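Tryparedoxin II (Crithidia fasciculata, PDB 1I5G) probably shuttles reducing equivalents from trypanothione to peroxidases, as a thioredoxin-like dithiol oxidoreductase of the trypanosomatid redox cascade. Local coordinates at residues F33-S38 and F99-F104; M66-D71 and L87-E92. The protein carries 1 engineered substitution. One frame throughout, in Å; residues are numbered along the deposited sequence.

Interaction 1 of 2, residues F33-S38 and F99-F104; sequences FYFSAS and FLTTGF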
loop_
_atom_site.group_PDB
_atom_site.type_symbol
_atom_site.label_atom_id
_atom_site.label_comp_id
_atom_site.label_asym_id
_atom_site.label_seq_id
_atom_site.Cartn_x
_atom_site.Cartn_y
_atom_site.Cartn_z
ATOM N N PHE A 33 -2.721 1.785 -0.230
ATOM C CA PHE A 33 -2.248 1.318 1.058
ATOM C C PHE A 33 -2.613 -0.147 1.119
ATOM O O PHE A 33 -3.776 -0.545 1.089
ATOM C CB PHE A 33 -2.921 2.117 2.149
ATOM C CG PHE A 33 -2.470 3.541 2.254
ATOM C CD1 PHE A 33 -3.050 4.503 1.456
ATOM C CD2 PHE A 33 -1.478 3.909 3.142
ATOM C CE1 PHE A 33 -2.631 5.807 1.557
ATOM C CE2 PHE A 33 -1.054 5.238 3.244
ATOM C CZ PHE A 33 -1.653 6.172 2.434
ATOM N N TYR A 34 -1.596 -0.995 1.188
ATOM C CA TYR A 34 -1.749 -2.440 1.110
ATOM C C TYR A 34 -1.498 -3.049 2.477
ATOM O O TYR A 34 -0.378 -3.153 2.973
ATOM C CB TYR A 34 -0.740 -3.037 0.094
ATOM C CG TYR A 34 -0.750 -4.553 -0.028
ATOM C CD1 TYR A 34 -1.937 -5.240 0.102
ATOM C CD2 TYR A 34 0.402 -5.303 -0.255
ATOM C CE1 TYR A 34 -1.997 -6.583 0.003
ATOM C CE2 TYR A 34 0.340 -6.658 -0.350
ATOM C CZ TYR A 34 -0.864 -7.322 -0.223
ATOM O OH TYR A 34 -0.966 -8.708 -0.287
ATOM N N PHE A 35 -2.574 -3.464 3.127
ATOM C CA PHE A 35 -2.552 -4.097 4.445
ATOM C C PHE A 35 -2.366 -5.584 4.249
ATOM O O PHE A 35 -3.214 -6.250 3.617
ATOM C CB PHE A 35 -3.868 -3.767 5.170
ATOM C CG PHE A 35 -4.007 -2.281 5.465
ATOM C CD1 PHE A 35 -4.448 -1.406 4.495
ATOM C CD2 PHE A 35 -3.695 -1.762 6.718
ATOM C CE1 PHE A 35 -4.562 -0.046 4.771
ATOM C CE2 PHE A 35 -3.803 -0.431 6.987
ATOM C CZ PHE A 35 -4.233 0.404 6.017
ATOM N N SER A 36 -1.265 -6.114 4.770
ATOM C CA SER A 36 -0.909 -7.506 4.512
ATOM C C SER A 36 0.125 -7.975 5.534
ATOM O O SER A 36 0.691 -7.151 6.265
ATOM C CB SER A 36 -0.266 -7.538 3.117
ATOM O OG SER A 36 -0.151 -8.842 2.578
ATOM N N ALA A 37 0.404 -9.266 5.577
ATOM C CA ALA A 37 1.397 -9.849 6.463
ATOM C C ALA A 37 1.716 -11.267 6.031
ATOM O O ALA A 37 0.863 -11.942 5.460
ATOM C CB ALA A 37 0.937 -9.887 7.923
ATOM N N SER A 38 2.943 -11.695 6.313
ATOM C CA SER A 38 3.326 -13.023 5.869
ATOM C C SER A 38 2.659 -14.117 6.696
ATOM O O SER A 38 2.589 -15.255 6.205
ATOM C CB SER A 38 4.837 -13.184 5.821
ATOM O OG SER A 38 5.298 -13.210 7.133
ATOM N N PHE A 99 -2.695 3.620 13.280
ATOM C CA PHE A 99 -3.389 4.825 12.846
ATOM C C PHE A 99 -4.104 4.606 11.509
ATOM O O PHE A 99 -5.295 4.932 11.289
ATOM C CB PHE A 99 -2.388 5.964 12.779
ATOM C CG PHE A 99 -2.981 7.273 12.407
ATOM C CD1 PHE A 99 -3.480 8.119 13.385
ATOM C CD2 PHE A 99 -3.029 7.659 11.096
ATOM C CE1 PHE A 99 -4.036 9.349 13.054
ATOM C CE2 PHE A 99 -3.581 8.894 10.757
ATOM C CZ PHE A 99 -4.088 9.731 11.751
ATOM N N LEU A 100 -3.395 4.026 10.542
ATOM C CA LEU A 100 -3.964 3.740 9.225
ATOM C C LEU A 100 -4.978 2.607 9.255
ATOM O O LEU A 100 -6.001 2.662 8.553
ATOM C CB LEU A 100 -2.866 3.438 8.197
ATOM C CG LEU A 100 -2.021 4.672 7.877
ATOM C CD1 LEU A 100 -0.748 4.303 7.103
ATOM C CD2 LEU A 100 -2.760 5.775 7.101
ATOM N N THR A 101 -4.715 1.584 10.073
ATOM C CA THR A 101 -5.704 0.511 10.195
ATOM C C THR A 101 -7.032 1.084 10.668
ATOM O O THR A 101 -8.068 0.738 10.125
ATOM C CB THR A 101 -5.133 -0.545 11.163
ATOM O OG1 THR A 101 -3.976 -1.154 10.547
ATOM C CG2 THR A 101 -6.165 -1.618 11.498
ATOM N N THR A 102 -6.999 1.951 11.671
ATOM C CA THR A 102 -8.244 2.537 12.140
ATOM C C THR A 102 -8.849 3.492 11.123
ATOM O O THR A 102 -10.055 3.485 10.828
ATOM C CB THR A 102 -7.905 3.286 13.414
ATOM O OG1 THR A 102 -7.527 2.303 14.376
ATOM C CG2 THR A 102 -9.158 3.987 14.017
ATOM N N GLY A 103 -8.003 4.323 10.542
ATOM C CA GLY A 103 -8.484 5.353 9.644
ATOM C C GLY A 103 -9.159 4.856 8.387
ATOM O O GLY A 103 -10.044 5.515 7.829
ATOM N N PHE A 104 -8.770 3.692 7.882
ATOM C CA PHE A 104 -9.359 3.133 6.673
ATOM C C PHE A 104 -10.225 1.917 6.965
ATOM O O PHE A 104 -10.500 1.126 6.057
ATOM C CB PHE A 104 -8.273 2.694 5.692
ATOM C CG PHE A 104 -7.436 3.806 5.125
ATOM C CD1 PHE A 104 -7.932 5.050 4.779
ATOM C CD2 PHE A 104 -6.086 3.620 4.895
ATOM C CE1 PHE A 104 -7.130 6.033 4.273
ATOM C CE2 PHE A 104 -5.281 4.621 4.366
ATOM C CZ PHE A 104 -5.798 5.833 4.055
#
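F33 and F35 both turn CG away from their own carbonyl carbon (chi1 close to -70° in both), which lays their rings against L100 and F104. Strand 30-36 belongs to the central sheet of this thioredoxin-like fold, and helix 94-103 packs on one face of it. The two short segments cross at 103°, with their axes 10.6 Å apart. F104, the first residue past the helix, sets its CE2 over one face of the F33 ring, toward the rim and 3.6 Å above the plane. The two ring planes stand at 55°, an oblique pairing. L100 reaches the same phenylalanine with one methyl branch: CD1 lies 4.0 Å from F33 CE2. F35 comes in between L100, T101 and F104. Its tip, CZ, is 4.0 Å from L100 CB, and it meets the ring of F104 edge to edge, with CZ 3.9 Å from F104 CD2. The contact is mostly buried and largely apolar. I68 of strand 63-69 also packs on F33, F35 and L100. T101 OG1 is hydrogen-bonded to M97 O and W70 NE1, and sits at the edge of the F35 ring, 3.6 Å from F35 CE2.

Interaction 2 of 2, residues M66-D71 and L87-E92; sequences MLISWD and LALPFE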
loop_
_atom_site.group_PDB
_atom_site.type_symbol
_atom_site.label_atom_id
_atom_site.label_comp_id
_atom_site.label_asym_id
_atom_site.label_seq_id
_atom_site.Cartn_x
_atom_site.Cartn_y
_atom_site.Cartn_z
ATOM N N MET A 66 1.914 1.084 -1.128
ATOM C CA MET A 66 2.632 1.163 0.126
ATOM C C MET A 66 2.190 0.061 1.067
ATOM O O MET A 66 1.032 0.036 1.482
ATOM C CB MET A 66 2.447 2.490 0.807
ATOM C CG MET A 66 3.507 2.641 1.894
ATOM S SD MET A 66 3.271 4.169 2.796
ATOM C CE MET A 66 3.895 5.365 1.390
ATOM N N LEU A 67 3.104 -0.815 1.437
ATOM C CA LEU A 67 2.818 -1.858 2.410
ATOM C C LEU A 67 2.620 -1.255 3.788
ATOM O O LEU A 67 3.501 -0.528 4.260
ATOM C CB LEU A 67 4.023 -2.812 2.499
ATOM C CG LEU A 67 3.942 -3.907 3.560
ATOM C CD1 LEU A 67 2.758 -4.826 3.281
ATOM C CD2 LEU A 67 5.223 -4.681 3.686
ATOM N N ILE A 68 1.480 -1.605 4.387
ATOM C CA ILE A 68 1.170 -1.290 5.782
ATOM C C ILE A 68 1.121 -2.663 6.444
ATOM O O ILE A 68 0.180 -3.431 6.273
ATOM C CB ILE A 68 -0.128 -0.497 5.919
ATOM C CG1 ILE A 68 -0.175 0.726 5.007
ATOM C CG2 ILE A 68 -0.262 -0.102 7.389
ATOM C CD1 ILE A 68 0.992 1.678 5.151
ATOM N N SER A 69 2.163 -2.991 7.208
ATOM C CA SER A 69 2.388 -4.374 7.628
ATOM C C SER A 69 1.748 -4.777 8.929
ATOM O O SER A 69 1.942 -4.135 9.954
ATOM C CB SER A 69 3.899 -4.599 7.752
ATOM O OG SER A 69 4.196 -5.801 8.442
ATOM N N TRP A 70 1.008 -5.874 8.891
ATOM C CA TRP A 70 0.554 -6.524 10.104
ATOM C C TRP A 70 1.480 -7.671 10.463
ATOM O O TRP A 70 1.070 -8.618 11.137
ATOM C CB TRP A 70 -0.866 -7.050 9.933
ATOM C CG TRP A 70 -1.989 -6.062 9.971
ATOM C CD1 TRP A 70 -1.945 -4.695 9.945
ATOM C CD2 TRP A 70 -3.384 -6.391 10.080
ATOM N NE1 TRP A 70 -3.209 -4.159 10.010
ATOM C CE2 TRP A 70 -4.109 -5.186 10.094
ATOM C CE3 TRP A 70 -4.100 -7.591 10.165
ATOM C CZ2 TRP A 70 -5.487 -5.146 10.191
ATOM C CZ3 TRP A 70 -5.473 -7.544 10.255
ATOM C CH2 TRP A 70 -6.150 -6.327 10.277
ATOM N N ASP A 71 2.742 -7.655 10.075
ATOM C CA ASP A 71 3.645 -8.753 10.369
ATOM C C ASP A 71 3.939 -8.834 11.862
ATOM O O ASP A 71 3.810 -7.883 12.633
ATOM C CB ASP A 71 4.931 -8.566 9.555
ATOM C CG ASP A 71 4.755 -8.935 8.108
ATOM O OD1 ASP A 71 4.604 -10.166 7.820
ATOM O OD2 ASP A 71 4.741 -8.032 7.222
ATOM N N LEU A 87 6.646 0.561 -2.099
ATOM C CA LEU A 87 7.055 1.274 -0.906
ATOM C C LEU A 87 6.539 0.566 0.345
ATOM O O LEU A 87 5.677 -0.322 0.271
ATOM C CB LEU A 87 6.507 2.700 -0.931
ATOM C CG LEU A 87 6.883 3.520 -2.173
ATOM C CD1 LEU A 87 6.394 4.944 -2.036
ATOM C CD2 LEU A 87 8.408 3.471 -2.483
ATOM N N ALA A 88 7.057 0.965 1.499
ATOM C CA ALA A 88 6.494 0.494 2.745
ATOM C C ALA A 88 6.575 1.561 3.799
ATOM O O ALA A 88 7.509 2.350 3.896
ATOM C CB ALA A 88 7.194 -0.764 3.244
ATOM N N LEU A 89 5.566 1.583 4.654
ATOM C CA LEU A 89 5.634 2.325 5.923
ATOM C C LEU A 89 6.666 1.560 6.768
ATOM O O LEU A 89 6.536 0.341 6.907
ATOM C CB LEU A 89 4.258 2.344 6.617
ATOM C CG LEU A 89 4.287 3.133 7.937
ATOM C CD1 LEU A 89 4.397 4.615 7.656
ATOM C CD2 LEU A 89 2.981 2.848 8.691
ATOM N N PRO A 90 7.699 2.200 7.315
ATOM C CA PRO A 90 8.712 1.472 8.079
ATOM C C PRO A 90 8.113 0.655 9.216
ATOM O O PRO A 90 7.217 1.128 9.926
ATOM C CB PRO A 90 9.615 2.602 8.567
ATOM C CG PRO A 90 9.534 3.611 7.473
ATOM C CD PRO A 90 8.036 3.633 7.231
ATOM N N PHE A 91 8.600 -0.566 9.414
ATOM C CA PHE A 91 8.064 -1.425 10.445
ATOM C C PHE A 91 8.083 -0.819 11.830
ATOM O O PHE A 91 7.125 -0.995 12.606
ATOM C CB PHE A 91 8.755 -2.785 10.461
ATOM C CG PHE A 91 8.117 -3.769 11.409
ATOM C CD1 PHE A 91 6.972 -4.480 11.100
ATOM C CD2 PHE A 91 8.688 -3.972 12.654
ATOM C CE1 PHE A 91 6.433 -5.354 11.983
ATOM C CE2 PHE A 91 8.140 -4.868 13.573
ATOM C CZ PHE A 91 7.020 -5.512 13.189
ATOM N N GLU A 92 9.149 -0.115 12.202
ATOM C CA GLU A 92 9.221 0.395 13.571
ATOM C C GLU A 92 8.147 1.411 13.879
ATOM O O GLU A 92 7.867 1.684 15.046
ATOM C CB GLU A 92 10.631 0.893 13.911
ATOM C CG GLU A 92 11.671 -0.223 13.882
ATOM C CD GLU A 92 11.478 -1.261 14.955
ATOM O OE1 GLU A 92 11.657 -0.879 16.140
ATOM O OE2 GLU A 92 11.175 -2.409 14.594
HETATM O O HOH W 1 4.225 -1.085 7.920
#
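This contact is the parallel strand pair of a beta-alpha-beta unit: strand 63-69, helix 74-81 and strand 87-88, within the thioredoxin-like fold. L67 is gripped through its backbone at both ends. L67 N donates to L87 O at 2.9 Å, and L89 N donates to L67 O at 3.0 Å. Beyond L89 the chains part, and a water bridges them, donating to L89 O and accepting from S69 N. Side chains pack beside the bonds. M66 CG lies 4.1 Å from L87 CB. L67 CB meets A88 CB at 3.8 Å, and I68 CD1 reaches back to L89 CB at 3.6 Å. S69 OG, anti to its own N (chi1 167°), accepts from D71 N in an ST turn and donates to D71 OD2 at 2.6 Å. The edge of the F91 ring faces this turn, with CE1 3.7 Å from D71 O. An alanine at S69 has no hydroxyl for D71 N and OD2, and the carboxylate would probably be freer to turn. D71 OD1 accepts from S38 N. The serine hydroxyl donates and accepts at once, and so fixes the D71 carboxylate against the strand end.

Both interactions are buried and reach neighbouring strands of one sheet, 30-36 and 63-69. Interaction 2 is nested in the chain loop closed by interaction 1. Their chemistry follows their place. Interaction 1 joins a helix to a sheet face, so rings and aliphatic branches do the work. Interaction 2 lies within the sheet, so backbone bonds set its register, and a water and a polar turn take over where the strands separate. The two meet directly: Y34 O and I68 N are 2.8 Å apart, a probable hydrogen bond between the strands. A37 also packs against W70 and D71. The side chain of F35 is about 8 Å from the bound glutathionylspermidine, that of D71 about 11 Å.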